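Local structure of methylxanthine N3-demethylase NdmB (Pseudomonas putida, 6ICL) at residues 144-149 against 286-291; 164-167 against 172-175; 190-195 against 271-276; 248-253 against 258-263; 291-294 against 299-302. The protein catalyses the N3-demethylation of theobromine, and of 3-methylxanthine, caffeine and theophylline, in bacterial caffeine degradation, as a Rieske non-heme iron oxygenase. All blocks are in the same frame, centred on the assembly; numbering follows the deposited sequence.

In the fold
All five contacts touch the seven-stranded antiparallel sheet of the catalytic domain. Interaction 1 joins it to the Rieske domain, between strands 146-150 and 284-294. In interaction 2 the loop before strand 171-181 folds onto that edge strand. Interaction 3 sets helix 185-192 against strand 270-281, and interaction 4, with its centre about 7 Å away, is the hairpin 246-253/257-264 beside it. Along the chain, interactions 2, 3 and 4 lie between the two segments of interaction 1. Interaction 5 starts at Ile291, where interaction 1 ends, and ties strand 284-294 to helix 300-319. Interactions 4 and 5 have centres about 17 Å apart. One sheet thus meets the Rieske domain and carries helices near the mononuclear iron.

Interaction 1: residues 144-149 against 286-291; sequences YDIVWV and RNFMII
A small, fully buried apolar contact joins the Rieske part of the chain to the catalytic part. The turn and strand start at 144-149 lie over strand 284-294, and no hydrogen bond crosses between the segments. The methyl ends of two isoleucines meet tip to tip, Ile146 CD1 lying 3.7 Å from Ile290 CD1. The same Ile146 methyl reaches Phe288, 4.0 Å from its CB, and comes obliquely to the ring. Ile290 CD1 has a second neighbour in Tyr144 CB at 3.9 Å. Of the Tyr144 side chain CB touches; the ring leads away, and its OH is hydrogen-bonded to Pro161 O and Leu163 N. This is the seam between the two domains of a Rieske oxygenase subunit: strand 146-150 belongs to the six-stranded Rieske-domain sheet, and strand 284-294 to the seven-stranded catalytic sheet. In Ile146 the CG1 branch lies opposite the carbonyl carbon (chi1 -74°) and the chain is extended beyond it, which carries CD1 down to the sheet. The other branch, CG2, lies over one face of the Trp148 ring, toward its rim, 3.5 Å above the plane. Pro39 of strand 37-42 touches both Ile146 and Phe288. Ile290 also packs on Trp274 of strand 270-281.

Interaction 2: residues 164-167 against 172-175; sequences SDFD and QVIV
The loop that leads from the Rieske domain into edge strand 171-181 folds back on the first residues of that strand. Phe166 carries the contact, and Val173 and Val175 receive it. Both valines share one face of the strand. The bond from CA to CB of Phe166 starts away from the strand, but CG lies opposite the backbone N (chi1 -170°), and this brings the ring back to the valines. Its CD1-CE1 side does the touching. Phe166 CE1 is 3.8 Å from Val173 CG1, which comes obliquely to the ring. Val175 CG2 is at the ring edge, near its plane, 4.1 Å from Phe166 CE1. The phenylalanine crosses both valines at about a right angle. The second methyl of Val173, CG2, touches the loop backbone, 3.7 Å from Phe166 O. No hydrogen bond links the two segments. Ser164 OG donates to the anti lone pair of Asp165 OD1 at 2.8 Å. The other oxygen of Asp165 forms a salt bridge with Arg270 and accepts a hydrogen bond from Asn168. Strand 171-181 pairs with strand 284-294, where Val173 touches Ile290. On its other face, Ile174 packs against helix 300-319, while the loop reaches Val272 of strand 270-281.

Interaction 3: residues 190-195 against 271-276; sequences ENFTDF and FVLWTT
Apolar contacts to the ring of Phe192 make up most of this meeting of helix 185-192 with strand 270-281. The end of the ring comes to Leu273, with Phe192 CZ 3.5 Å from Leu273 CD2. That methyl lies oblique to the ring, while Leu273 CG is at the edge, in plane. A CH-pi contact is made by Thr275. Its CB stands over one face, 4.2 Å from the centroid of the Phe192 ring and 18° off the normal, and is offset toward the rim. Thr275 OG1 lies close to the same ring, 3.4 Å from Phe192 CE1. The ring arrives there because its CG lies opposite the backbone N (chi1 -163°), directing it from the last turn of the helix toward the sheet.

The helix packs on one face of the open antiparallel sheet of the catalytic domain, on the side where the mononuclear iron is bound. The Phe192 side chain is about 7 Å from the bound iron(III) ion, although Phe192 is not among its ligands His197, His202 and Asp314.

Polar links hold the neighbouring residues. Asn191 ND2 is hydrogen-bonded to Asp314, and also to Tyr107 of the second subunit, a residue of that subunit's cluster pocket. Asp194 OD2 is hydrogen-bonded to His197. On the opposite face of the strand, Trp274 NE1 is hydrogen-bonded to Tyr162 O, and its ring touches Ile146 and Trp148 of the Rieske domain.

Interaction 4: residues 248-253 against 258-263; sequences FTYRCT and VNLEIK
The Tyr250 ring has Leu260 on one face and Val258 at its edge. Leu260 CD1 makes a CH-pi contact, 3.8 Å from the ring centroid and 15° off the normal. Val258 CG1 is near the ring plane, 3.7 Å from CD2 of Tyr250. The Phe248 ring has the same Leu260 methyl at its edge, in plane, so Leu260 CD1 sits between two aromatic residues, 3.7 Å from Phe248 CB. Ile262 runs alongside Phe248, pointing the same way, and its CD1 lies 3.5 Å from CE2 of Phe248, oblique to the ring. Leu260 CG is opposite the backbone N (chi1 167°), which leans its branches toward Tyr250.

Backbone bonds join the strands in two hydrogen-bonded pairs. Thr249 N donates to Glu261 O at 2.9 Å, nearly straight at 170°, and Glu261 N returns the bond to Thr249 O. Arg251 and Asn259 exchange bonds in the same way. Tyr250 CA adds a CA-H...O contact to Asn259 O at 3.3 Å.

The other face of the sheet is polar. One water donates to Thr249 O and accepts from Asn259 ND2 at 2.8 Å. The charged ends pair with neighbours: Arg251 with Glu225, and Glu261 with Arg270. Asn259 OD1 accepts from Ser164 N. Tyr250, whose side chain is about 10 Å from the bound iron, stacks on Phe228. This is an antiparallel beta hairpin, two adjacent strands of the catalytic-domain sheet.

Interaction 5: residues 291-294 against 299-302; sequences IVRE and PDHM
The backbone is extended at Arg293, next to last in strand 284-294, and after a short connection the chain turns into helix 300-319, where Met302 N bonds back to Pro299 O. Arg293 bridges the two with its guanidinium group, which meets the carboxylate of Asp300. The grip is end-on, with both terminal nitrogens on one oxygen. Arg293 NH1 lies 2.8 Å and Arg293 NH2 2.9 Å from Asp300 OD1, in a salt bridge. That oxygen lies in the guanidinium plane, but the two flat groups are turned 77° apart. NH1 comes from above the carboxylate plane, and NH2 nearly along the C-O axis. Arg293 CG sits between the backbone N and carbonyl carbon (chi1 80°), and the chain then extends straight to NE. NE forms a further salt bridge with Asp296, so two acidic groups hold the guanidinium. Pro299 contacts Glu47 of the third subunit. Strand 171-181 lies alongside, with Gln172 and Ile174 touching both Arg293 and Asp300. Phe271 packs on Arg293 from the other neighbouring strand, 270-281.

Interaction 1: residues 144-149 against 286-291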
# COMPACT_ATOMS: atom_id res chain seq x y z
N TYR A 144 -20.27 -31.64 12.21
CA TYR A 144 -19.72 -31.60 10.85
C TYR A 144 -18.44 -30.76 10.78
O TYR A 144 -18.18 -30.10 9.77
CB TYR A 144 -20.73 -31.07 9.82
CG TYR A 144 -22.19 -31.37 10.06
CD1 TYR A 144 -22.67 -32.69 10.09
CD2 TYR A 144 -23.11 -30.33 10.22
CE1 TYR A 144 -24.04 -32.95 10.27
CE2 TYR A 144 -24.45 -30.59 10.41
CZ TYR A 144 -24.92 -31.89 10.44
OH TYR A 144 -26.28 -32.10 10.62
N ASP A 145 -17.66 -30.77 11.86
CA ASP A 145 -16.41 -30.00 11.96
C ASP A 145 -16.67 -28.51 11.82
O ASP A 145 -15.84 -27.76 11.29
CB ASP A 145 -15.37 -30.49 10.95
CG ASP A 145 -14.85 -31.89 11.28
OD1 ASP A 145 -14.95 -32.28 12.48
OD2 ASP A 145 -14.37 -32.60 10.36
N ILE A 146 -17.82 -28.07 12.32
CA ILE A 146 -18.19 -26.66 12.37
C ILE A 146 -18.63 -26.34 13.79
O ILE A 146 -19.23 -27.19 14.46
CB ILE A 146 -19.28 -26.36 11.33
CG1 ILE A 146 -18.66 -26.34 9.93
CG2 ILE A 146 -19.98 -25.05 11.66
CD1 ILE A 146 -19.68 -26.18 8.79
N VAL A 147 -18.32 -25.13 14.26
CA VAL A 147 -18.73 -24.67 15.58
C VAL A 147 -20.06 -23.93 15.48
O VAL A 147 -20.17 -22.91 14.78
CB VAL A 147 -17.67 -23.77 16.22
CG1 VAL A 147 -18.08 -23.39 17.64
CG2 VAL A 147 -16.31 -24.47 16.20
N TRP A 148 -21.07 -24.42 16.20
CA TRP A 148 -22.43 -23.89 16.20
C TRP A 148 -22.73 -23.26 17.55
O TRP A 148 -22.33 -23.78 18.60
CB TRP A 148 -23.46 -24.99 15.94
CG TRP A 148 -23.25 -25.69 14.67
CD1 TRP A 148 -22.42 -26.77 14.44
CD2 TRP A 148 -23.84 -25.37 13.43
NE1 TRP A 148 -22.49 -27.14 13.12
CE2 TRP A 148 -23.35 -26.29 12.47
CE3 TRP A 148 -24.75 -24.38 13.02
CZ2 TRP A 148 -23.74 -26.25 11.14
CZ3 TRP A 148 -25.14 -24.35 11.70
CH2 TRP A 148 -24.63 -25.28 10.77
N VAL A 149 -23.44 -22.15 17.53
CA VAL A 149 -23.84 -21.45 18.73
C VAL A 149 -25.33 -21.13 18.62
O VAL A 149 -25.82 -20.73 17.56
CB VAL A 149 -23.03 -20.15 18.94
CG1 VAL A 149 -23.53 -19.41 20.19
CG2 VAL A 149 -21.52 -20.44 19.03
N ARG A 286 -21.39 -14.78 7.14
CA ARG A 286 -20.25 -15.66 6.99
C ARG A 286 -20.79 -17.02 6.60
O ARG A 286 -21.67 -17.55 7.28
CB ARG A 286 -19.44 -15.76 8.29
CG ARG A 286 -18.32 -16.80 8.19
CD ARG A 286 -17.51 -16.87 9.45
NE ARG A 286 -16.82 -15.62 9.72
CZ ARG A 286 -15.76 -15.17 9.04
NH1 ARG A 286 -15.24 -15.86 8.01
NH2 ARG A 286 -15.21 -14.02 9.40
N ASN A 287 -20.28 -17.56 5.51
CA ASN A 287 -20.90 -18.67 4.83
C ASN A 287 -20.00 -19.90 4.89
O ASN A 287 -18.78 -19.81 4.68
CB ASN A 287 -21.21 -18.26 3.40
CG ASN A 287 -22.06 -17.01 3.38
OD1 ASN A 287 -23.23 -17.07 3.74
ND2 ASN A 287 -21.47 -15.85 3.05
N PHE A 288 -20.63 -21.03 5.18
CA PHE A 288 -19.99 -22.31 5.43
C PHE A 288 -20.45 -23.29 4.36
O PHE A 288 -21.65 -23.57 4.25
CB PHE A 288 -20.36 -22.80 6.82
CG PHE A 288 -19.82 -21.94 7.89
CD1 PHE A 288 -20.47 -20.77 8.25
CD2 PHE A 288 -18.62 -22.27 8.52
CE1 PHE A 288 -19.97 -19.96 9.22
CE2 PHE A 288 -18.11 -21.46 9.51
CZ PHE A 288 -18.77 -20.29 9.86
N MET A 289 -19.51 -23.80 3.57
CA MET A 289 -19.82 -24.75 2.52
C MET A 289 -19.22 -26.11 2.85
O MET A 289 -18.08 -26.20 3.34
CB MET A 289 -19.27 -24.25 1.18
CG MET A 289 -19.50 -25.22 0.04
SD MET A 289 -18.82 -24.54 -1.48
CE MET A 289 -17.11 -24.98 -1.28
N ILE A 290 -19.99 -27.18 2.57
CA ILE A 290 -19.53 -28.56 2.69
C ILE A 290 -19.88 -29.30 1.41
O ILE A 290 -21.01 -29.21 0.92
CB ILE A 290 -20.13 -29.26 3.93
CG1 ILE A 290 -19.66 -28.53 5.19
CG2 ILE A 290 -19.76 -30.76 3.95
CD1 ILE A 290 -20.18 -29.11 6.51
N ILE A 291 -18.90 -30.00 0.84
CA ILE A 291 -19.09 -30.82 -0.35
C ILE A 291 -18.92 -32.28 0.06
O ILE A 291 -17.90 -32.63 0.67
CB ILE A 291 -18.09 -30.44 -1.45
CG1 ILE A 291 -18.15 -28.94 -1.74
CG2 ILE A 291 -18.33 -31.26 -2.71
CD1 ILE A 291 -17.04 -28.45 -2.67

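Interaction 2: residues 164-167 against 172-175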
# COMPACT_ATOMS: atom_id res chain seq x y z
N SER A 164 -26.50 -34.15 5.01
CA SER A 164 -26.56 -35.58 4.75
C SER A 164 -25.17 -36.11 4.43
O SER A 164 -24.33 -35.40 3.86
CB SER A 164 -27.52 -35.89 3.60
OG SER A 164 -27.01 -35.47 2.35
N ASP A 165 -24.93 -37.36 4.82
CA ASP A 165 -23.81 -38.19 4.36
C ASP A 165 -22.45 -37.80 4.94
O ASP A 165 -21.43 -38.28 4.43
CB ASP A 165 -23.66 -38.19 2.83
CG ASP A 165 -24.89 -38.70 2.12
OD1 ASP A 165 -25.80 -37.88 1.81
OD2 ASP A 165 -24.95 -39.91 1.85
N PHE A 166 -22.40 -36.98 5.99
CA PHE A 166 -21.10 -36.68 6.60
C PHE A 166 -20.41 -37.95 7.05
O PHE A 166 -19.19 -38.09 6.89
CB PHE A 166 -21.30 -35.70 7.76
CG PHE A 166 -20.00 -35.12 8.33
CD1 PHE A 166 -19.38 -34.02 7.73
CD2 PHE A 166 -19.43 -35.66 9.48
CE1 PHE A 166 -18.20 -33.48 8.26
CE2 PHE A 166 -18.25 -35.14 10.01
CZ PHE A 166 -17.64 -34.04 9.40
N ASP A 167 -21.18 -38.93 7.53
CA ASP A 167 -20.64 -40.18 8.05
C ASP A 167 -20.78 -41.35 7.09
O ASP A 167 -20.55 -42.49 7.49
CB ASP A 167 -21.32 -40.52 9.37
CG ASP A 167 -21.01 -39.52 10.46
OD1 ASP A 167 -19.82 -39.15 10.61
OD2 ASP A 167 -21.95 -39.08 11.14
N GLN A 172 -16.66 -38.95 0.51
CA GLN A 172 -15.65 -38.16 1.18
C GLN A 172 -16.11 -36.71 1.28
O GLN A 172 -16.81 -36.20 0.40
CB GLN A 172 -14.28 -38.26 0.49
CG GLN A 172 -14.24 -37.80 -0.96
CD GLN A 172 -12.93 -38.15 -1.64
OE1 GLN A 172 -12.85 -39.14 -2.38
NE2 GLN A 172 -11.90 -37.36 -1.38
N VAL A 173 -15.68 -36.04 2.35
CA VAL A 173 -16.19 -34.73 2.74
C VAL A 173 -15.09 -33.68 2.57
O VAL A 173 -13.90 -33.95 2.81
CB VAL A 173 -16.71 -34.77 4.18
CG1 VAL A 173 -17.26 -33.39 4.62
CG2 VAL A 173 -17.74 -35.87 4.35
N ILE A 174 -15.50 -32.48 2.13
CA ILE A 174 -14.69 -31.26 2.19
C ILE A 174 -15.47 -30.25 3.02
O ILE A 174 -16.58 -29.87 2.65
CB ILE A 174 -14.42 -30.66 0.80
CG1 ILE A 174 -13.66 -31.61 -0.11
CG2 ILE A 174 -13.66 -29.33 0.95
CD1 ILE A 174 -13.73 -31.20 -1.59
N VAL A 175 -14.90 -29.83 4.14
CA VAL A 175 -15.41 -28.70 4.91
C VAL A 175 -14.58 -27.48 4.53
O VAL A 175 -13.41 -27.35 4.89
CB VAL A 175 -15.36 -28.97 6.42
CG1 VAL A 175 -16.01 -27.81 7.19
CG2 VAL A 175 -16.06 -30.29 6.75

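Interaction 3: residues 190-195 against 271-276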
# COMPACT_ATOMS: atom_id res chain seq x y z
N GLU A 190 -31.37 -17.19 -0.58
CA GLU A 190 -32.17 -17.12 -1.80
C GLU A 190 -31.31 -17.25 -3.05
O GLU A 190 -31.76 -17.80 -4.06
CB GLU A 190 -32.95 -15.81 -1.87
CG GLU A 190 -33.96 -15.68 -0.74
CD GLU A 190 -34.85 -14.48 -0.94
OE1 GLU A 190 -34.54 -13.65 -1.82
OE2 GLU A 190 -35.84 -14.35 -0.20
N ASN A 191 -30.08 -16.76 -3.00
CA ASN A 191 -29.18 -16.98 -4.13
C ASN A 191 -28.88 -18.46 -4.32
O ASN A 191 -28.80 -18.95 -5.45
CB ASN A 191 -27.88 -16.20 -3.93
CG ASN A 191 -26.84 -16.51 -5.00
OD1 ASN A 191 -25.76 -17.00 -4.70
ND2 ASN A 191 -27.18 -16.22 -6.24
N PHE A 192 -28.69 -19.20 -3.22
CA PHE A 192 -28.23 -20.59 -3.34
C PHE A 192 -29.33 -21.51 -3.87
O PHE A 192 -29.04 -22.52 -4.53
CB PHE A 192 -27.72 -21.09 -1.99
CG PHE A 192 -26.87 -22.34 -2.07
CD1 PHE A 192 -25.50 -22.25 -2.29
CD2 PHE A 192 -27.43 -23.60 -1.90
CE1 PHE A 192 -24.70 -23.38 -2.36
CE2 PHE A 192 -26.63 -24.76 -1.96
CZ PHE A 192 -25.26 -24.64 -2.18
N THR A 193 -30.59 -21.19 -3.60
CA THR A 193 -31.72 -22.04 -3.95
C THR A 193 -32.41 -21.60 -5.24
O THR A 193 -33.56 -21.98 -5.48
CB THR A 193 -32.74 -22.07 -2.80
OG1 THR A 193 -33.20 -20.74 -2.54
CG2 THR A 193 -32.13 -22.65 -1.51
N ASP A 194 -31.74 -20.80 -6.07
CA ASP A 194 -32.36 -20.24 -7.26
C ASP A 194 -31.60 -20.69 -8.51
O ASP A 194 -30.37 -20.58 -8.56
CB ASP A 194 -32.38 -18.72 -7.20
CG ASP A 194 -32.78 -18.10 -8.52
OD1 ASP A 194 -33.96 -18.23 -8.87
OD2 ASP A 194 -31.92 -17.50 -9.22
N PHE A 195 -32.34 -21.16 -9.52
CA PHE A 195 -31.75 -21.54 -10.80
C PHE A 195 -31.93 -20.49 -11.89
O PHE A 195 -31.15 -20.48 -12.85
CB PHE A 195 -32.36 -22.85 -11.32
CG PHE A 195 -31.72 -24.08 -10.77
CD1 PHE A 195 -30.64 -24.65 -11.41
CD2 PHE A 195 -32.21 -24.67 -9.63
CE1 PHE A 195 -30.04 -25.79 -10.91
CE2 PHE A 195 -31.61 -25.82 -9.11
CZ PHE A 195 -30.52 -26.38 -9.76
N PHE A 271 -24.30 -36.50 -5.17
CA PHE A 271 -23.39 -35.42 -4.85
C PHE A 271 -24.14 -34.49 -3.91
O PHE A 271 -25.26 -34.10 -4.23
CB PHE A 271 -22.96 -34.71 -6.14
CG PHE A 271 -21.96 -33.62 -5.96
CD1 PHE A 271 -20.60 -33.89 -5.96
CD2 PHE A 271 -22.38 -32.29 -5.82
CE1 PHE A 271 -19.66 -32.86 -5.82
CE2 PHE A 271 -21.45 -31.25 -5.67
CZ PHE A 271 -20.09 -31.54 -5.67
N VAL A 272 -23.57 -34.17 -2.75
CA VAL A 272 -24.20 -33.26 -1.80
C VAL A 272 -23.43 -31.93 -1.77
O VAL A 272 -22.22 -31.91 -1.54
CB VAL A 272 -24.27 -33.86 -0.39
CG1 VAL A 272 -24.87 -32.83 0.57
CG2 VAL A 272 -25.11 -35.13 -0.40
N LEU A 273 -24.15 -30.83 -2.00
CA LEU A 273 -23.64 -29.49 -1.80
C LEU A 273 -24.46 -28.86 -0.69
O LEU A 273 -25.70 -28.84 -0.74
CB LEU A 273 -23.70 -28.65 -3.08
CG LEU A 273 -23.00 -27.27 -3.04
CD1 LEU A 273 -21.50 -27.38 -2.69
CD2 LEU A 273 -23.19 -26.47 -4.33
N TRP A 274 -23.77 -28.40 0.34
CA TRP A 274 -24.40 -27.86 1.54
C TRP A 274 -23.80 -26.49 1.84
O TRP A 274 -22.60 -26.26 1.67
CB TRP A 274 -24.19 -28.83 2.70
CG TRP A 274 -24.72 -28.46 4.07
CD1 TRP A 274 -25.89 -28.91 4.65
CD2 TRP A 274 -24.08 -27.64 5.06
NE1 TRP A 274 -26.01 -28.41 5.93
CE2 TRP A 274 -24.91 -27.64 6.21
CE3 TRP A 274 -22.87 -26.93 5.09
CZ2 TRP A 274 -24.57 -26.93 7.38
CZ3 TRP A 274 -22.53 -26.24 6.26
CH2 TRP A 274 -23.37 -26.24 7.38
N THR A 275 -24.65 -25.60 2.33
CA THR A 275 -24.19 -24.29 2.77
C THR A 275 -25.11 -23.83 3.88
O THR A 275 -26.29 -24.20 3.92
CB THR A 275 -24.18 -23.27 1.62
OG1 THR A 275 -23.20 -23.67 0.65
CG2 THR A 275 -23.82 -21.87 2.12
N THR A 276 -24.54 -23.06 4.81
CA THR A 276 -25.31 -22.33 5.80
C THR A 276 -24.72 -20.93 5.89
O THR A 276 -23.50 -20.75 5.92
CB THR A 276 -25.27 -23.03 7.16
OG1 THR A 276 -25.93 -24.30 7.05
CG2 THR A 276 -25.99 -22.22 8.21

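Interaction 4: residues 248-253 against 258-263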
# COMPACT_ATOMS: atom_id res chain seq x y z
N PHE A 248 -32.72 -32.76 -7.93
CA PHE A 248 -32.24 -31.82 -6.93
C PHE A 248 -33.19 -31.87 -5.74
O PHE A 248 -34.33 -31.40 -5.83
CB PHE A 248 -32.14 -30.41 -7.52
CG PHE A 248 -31.25 -30.34 -8.74
CD1 PHE A 248 -31.76 -30.57 -10.01
CD2 PHE A 248 -29.89 -30.06 -8.60
CE1 PHE A 248 -30.94 -30.53 -11.13
CE2 PHE A 248 -29.07 -30.02 -9.71
CZ PHE A 248 -29.58 -30.24 -10.98
N THR A 249 -32.73 -32.44 -4.64
CA THR A 249 -33.55 -32.65 -3.46
C THR A 249 -33.02 -31.76 -2.34
O THR A 249 -31.88 -31.95 -1.89
CB THR A 249 -33.52 -34.12 -3.06
OG1 THR A 249 -33.84 -34.93 -4.20
CG2 THR A 249 -34.52 -34.39 -1.96
N TYR A 250 -33.84 -30.82 -1.89
CA TYR A 250 -33.44 -29.83 -0.91
C TYR A 250 -34.06 -30.12 0.44
O TYR A 250 -35.29 -30.26 0.55
CB TYR A 250 -33.85 -28.42 -1.33
CG TYR A 250 -33.18 -27.91 -2.58
CD1 TYR A 250 -33.63 -28.32 -3.83
CD2 TYR A 250 -32.13 -26.99 -2.52
CE1 TYR A 250 -33.06 -27.86 -4.98
CE2 TYR A 250 -31.54 -26.52 -3.67
CZ TYR A 250 -32.01 -26.96 -4.91
OH TYR A 250 -31.45 -26.53 -6.09
N ARG A 251 -33.22 -30.19 1.47
CA ARG A 251 -33.65 -30.11 2.86
C ARG A 251 -32.94 -28.92 3.47
O ARG A 251 -31.71 -28.87 3.49
CB ARG A 251 -33.34 -31.40 3.62
CG ARG A 251 -34.13 -32.61 3.11
CD ARG A 251 -33.83 -33.84 3.97
NE ARG A 251 -34.04 -33.59 5.39
CZ ARG A 251 -33.90 -34.52 6.33
NH1 ARG A 251 -33.54 -35.74 5.97
NH2 ARG A 251 -34.12 -34.24 7.61
N CYS A 252 -33.72 -27.95 3.96
CA CYS A 252 -33.22 -26.62 4.27
C CYS A 252 -33.60 -26.27 5.69
O CYS A 252 -34.68 -25.71 5.90
CB CYS A 252 -33.81 -25.59 3.29
SG CYS A 252 -33.29 -25.80 1.58
N THR A 253 -32.72 -26.58 6.66
CA THR A 253 -33.04 -26.19 8.02
C THR A 253 -33.12 -24.67 8.11
O THR A 253 -32.21 -23.97 7.64
CB THR A 253 -32.01 -26.71 9.02
OG1 THR A 253 -31.80 -28.11 8.82
CG2 THR A 253 -32.50 -26.50 10.41
N VAL A 258 -28.99 -24.96 3.61
CA VAL A 258 -29.41 -25.68 2.41
C VAL A 258 -28.59 -26.96 2.31
O VAL A 258 -27.36 -26.90 2.25
CB VAL A 258 -29.23 -24.87 1.11
CG1 VAL A 258 -29.68 -25.73 -0.10
CG2 VAL A 258 -29.98 -23.57 1.16
N ASN A 259 -29.27 -28.10 2.28
CA ASN A 259 -28.65 -29.36 1.92
C ASN A 259 -29.21 -29.76 0.56
O ASN A 259 -30.40 -30.08 0.44
CB ASN A 259 -28.92 -30.43 2.98
CG ASN A 259 -28.20 -31.73 2.69
OD1 ASN A 259 -27.07 -31.96 3.16
ND2 ASN A 259 -28.84 -32.60 1.91
N LEU A 260 -28.35 -29.72 -0.48
CA LEU A 260 -28.76 -30.04 -1.84
C LEU A 260 -28.20 -31.41 -2.20
O LEU A 260 -26.98 -31.57 -2.38
CB LEU A 260 -28.29 -29.00 -2.85
CG LEU A 260 -28.46 -29.51 -4.29
CD1 LEU A 260 -29.93 -29.94 -4.61
CD2 LEU A 260 -27.93 -28.50 -5.33
N GLU A 261 -29.09 -32.38 -2.35
CA GLU A 261 -28.71 -33.69 -2.86
C GLU A 261 -28.94 -33.72 -4.36
O GLU A 261 -30.06 -33.49 -4.83
CB GLU A 261 -29.50 -34.79 -2.17
CG GLU A 261 -29.27 -36.13 -2.82
CD GLU A 261 -30.34 -37.13 -2.45
OE1 GLU A 261 -30.19 -37.80 -1.40
OE2 GLU A 261 -31.34 -37.21 -3.19
N ILE A 262 -27.88 -33.98 -5.12
CA ILE A 262 -27.99 -34.18 -6.56
C ILE A 262 -27.86 -35.68 -6.82
O ILE A 262 -26.83 -36.28 -6.50
CB ILE A 262 -26.94 -33.40 -7.35
CG1 ILE A 262 -26.99 -31.90 -6.98
CG2 ILE A 262 -27.16 -33.60 -8.83
CD1 ILE A 262 -26.19 -31.03 -7.93
N LYS A 263 -28.90 -36.28 -7.38
CA LYS A 263 -28.90 -37.69 -7.77
C LYS A 263 -28.93 -37.77 -9.29
O LYS A 263 -29.86 -37.27 -9.91
CB LYS A 263 -30.09 -38.42 -7.15
CG LYS A 263 -30.09 -39.93 -7.36
CD LYS A 263 -31.33 -40.54 -6.74
CE LYS A 263 -31.55 -41.98 -7.18
NZ LYS A 263 -32.89 -42.47 -6.76
O HOH W 1 -31.42 -32.73 0.77
O HOH W 2 -31.95 -35.71 -5.47

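Interaction 5: residues 291-294 against 299-302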
# COMPACT_ATOMS: atom_id res chain seq x y z
N ILE A 291 -18.90 -30.00 0.84
CA ILE A 291 -19.09 -30.82 -0.35
C ILE A 291 -18.92 -32.28 0.06
O ILE A 291 -17.90 -32.63 0.67
CB ILE A 291 -18.09 -30.44 -1.45
CG1 ILE A 291 -18.15 -28.94 -1.74
CG2 ILE A 291 -18.33 -31.26 -2.71
CD1 ILE A 291 -17.04 -28.45 -2.67
N VAL A 292 -19.91 -33.11 -0.24
CA VAL A 292 -19.86 -34.55 0.00
C VAL A 292 -20.01 -35.25 -1.33
O VAL A 292 -20.96 -34.98 -2.07
CB VAL A 292 -20.94 -35.02 0.98
CG1 VAL A 292 -20.70 -36.51 1.34
CG2 VAL A 292 -20.94 -34.15 2.22
N ARG A 293 -19.07 -36.14 -1.63
CA ARG A 293 -19.05 -36.79 -2.92
C ARG A 293 -18.56 -38.22 -2.75
O ARG A 293 -17.90 -38.55 -1.76
CB ARG A 293 -18.16 -36.04 -3.92
CG ARG A 293 -16.66 -36.33 -3.75
CD ARG A 293 -15.85 -35.30 -4.50
NE ARG A 293 -14.43 -35.63 -4.67
CZ ARG A 293 -13.44 -35.21 -3.87
NH1 ARG A 293 -13.70 -34.47 -2.80
NH2 ARG A 293 -12.19 -35.55 -4.15
N GLU A 294 -18.89 -39.06 -3.72
CA GLU A 294 -18.40 -40.43 -3.73
C GLU A 294 -16.90 -40.45 -3.95
O GLU A 294 -16.37 -39.65 -4.72
CB GLU A 294 -19.11 -41.23 -4.83
CG GLU A 294 -20.58 -41.51 -4.52
CD GLU A 294 -21.38 -42.00 -5.71
OE1 GLU A 294 -20.78 -42.26 -6.78
OE2 GLU A 294 -22.62 -42.12 -5.56
N PRO A 299 -8.28 -34.70 -6.75
CA PRO A 299 -7.87 -33.73 -5.73
C PRO A 299 -9.06 -32.92 -5.23
O PRO A 299 -9.87 -32.43 -6.02
CB PRO A 299 -6.85 -32.85 -6.46
CG PRO A 299 -7.20 -33.00 -7.92
CD PRO A 299 -7.69 -34.39 -8.07
N ASP A 300 -9.17 -32.78 -3.91
CA ASP A 300 -10.21 -31.94 -3.34
C ASP A 300 -10.17 -30.51 -3.87
O ASP A 300 -11.21 -29.85 -3.97
CB ASP A 300 -10.08 -31.93 -1.82
CG ASP A 300 -10.63 -33.19 -1.19
OD1 ASP A 300 -11.10 -34.09 -1.92
OD2 ASP A 300 -10.59 -33.28 0.05
N HIS A 301 -8.98 -30.00 -4.19
CA HIS A 301 -8.90 -28.61 -4.62
C HIS A 301 -9.65 -28.37 -5.92
O HIS A 301 -10.15 -27.26 -6.15
CB HIS A 301 -7.45 -28.18 -4.78
CG HIS A 301 -7.31 -26.77 -5.25
ND1 HIS A 301 -7.49 -25.70 -4.41
CD2 HIS A 301 -7.10 -26.25 -6.48
CE1 HIS A 301 -7.34 -24.58 -5.09
NE2 HIS A 301 -7.10 -24.89 -6.35
N MET A 302 -9.75 -29.38 -6.79
CA MET A 302 -10.51 -29.21 -8.02
C MET A 302 -11.98 -28.89 -7.74
O MET A 302 -12.58 -28.04 -8.42
CB MET A 302 -10.40 -30.47 -8.89
CG MET A 302 -11.48 -30.59 -9.96
SD MET A 302 -11.44 -32.26 -10.67
CE MET A 302 -10.25 -32.01 -12.00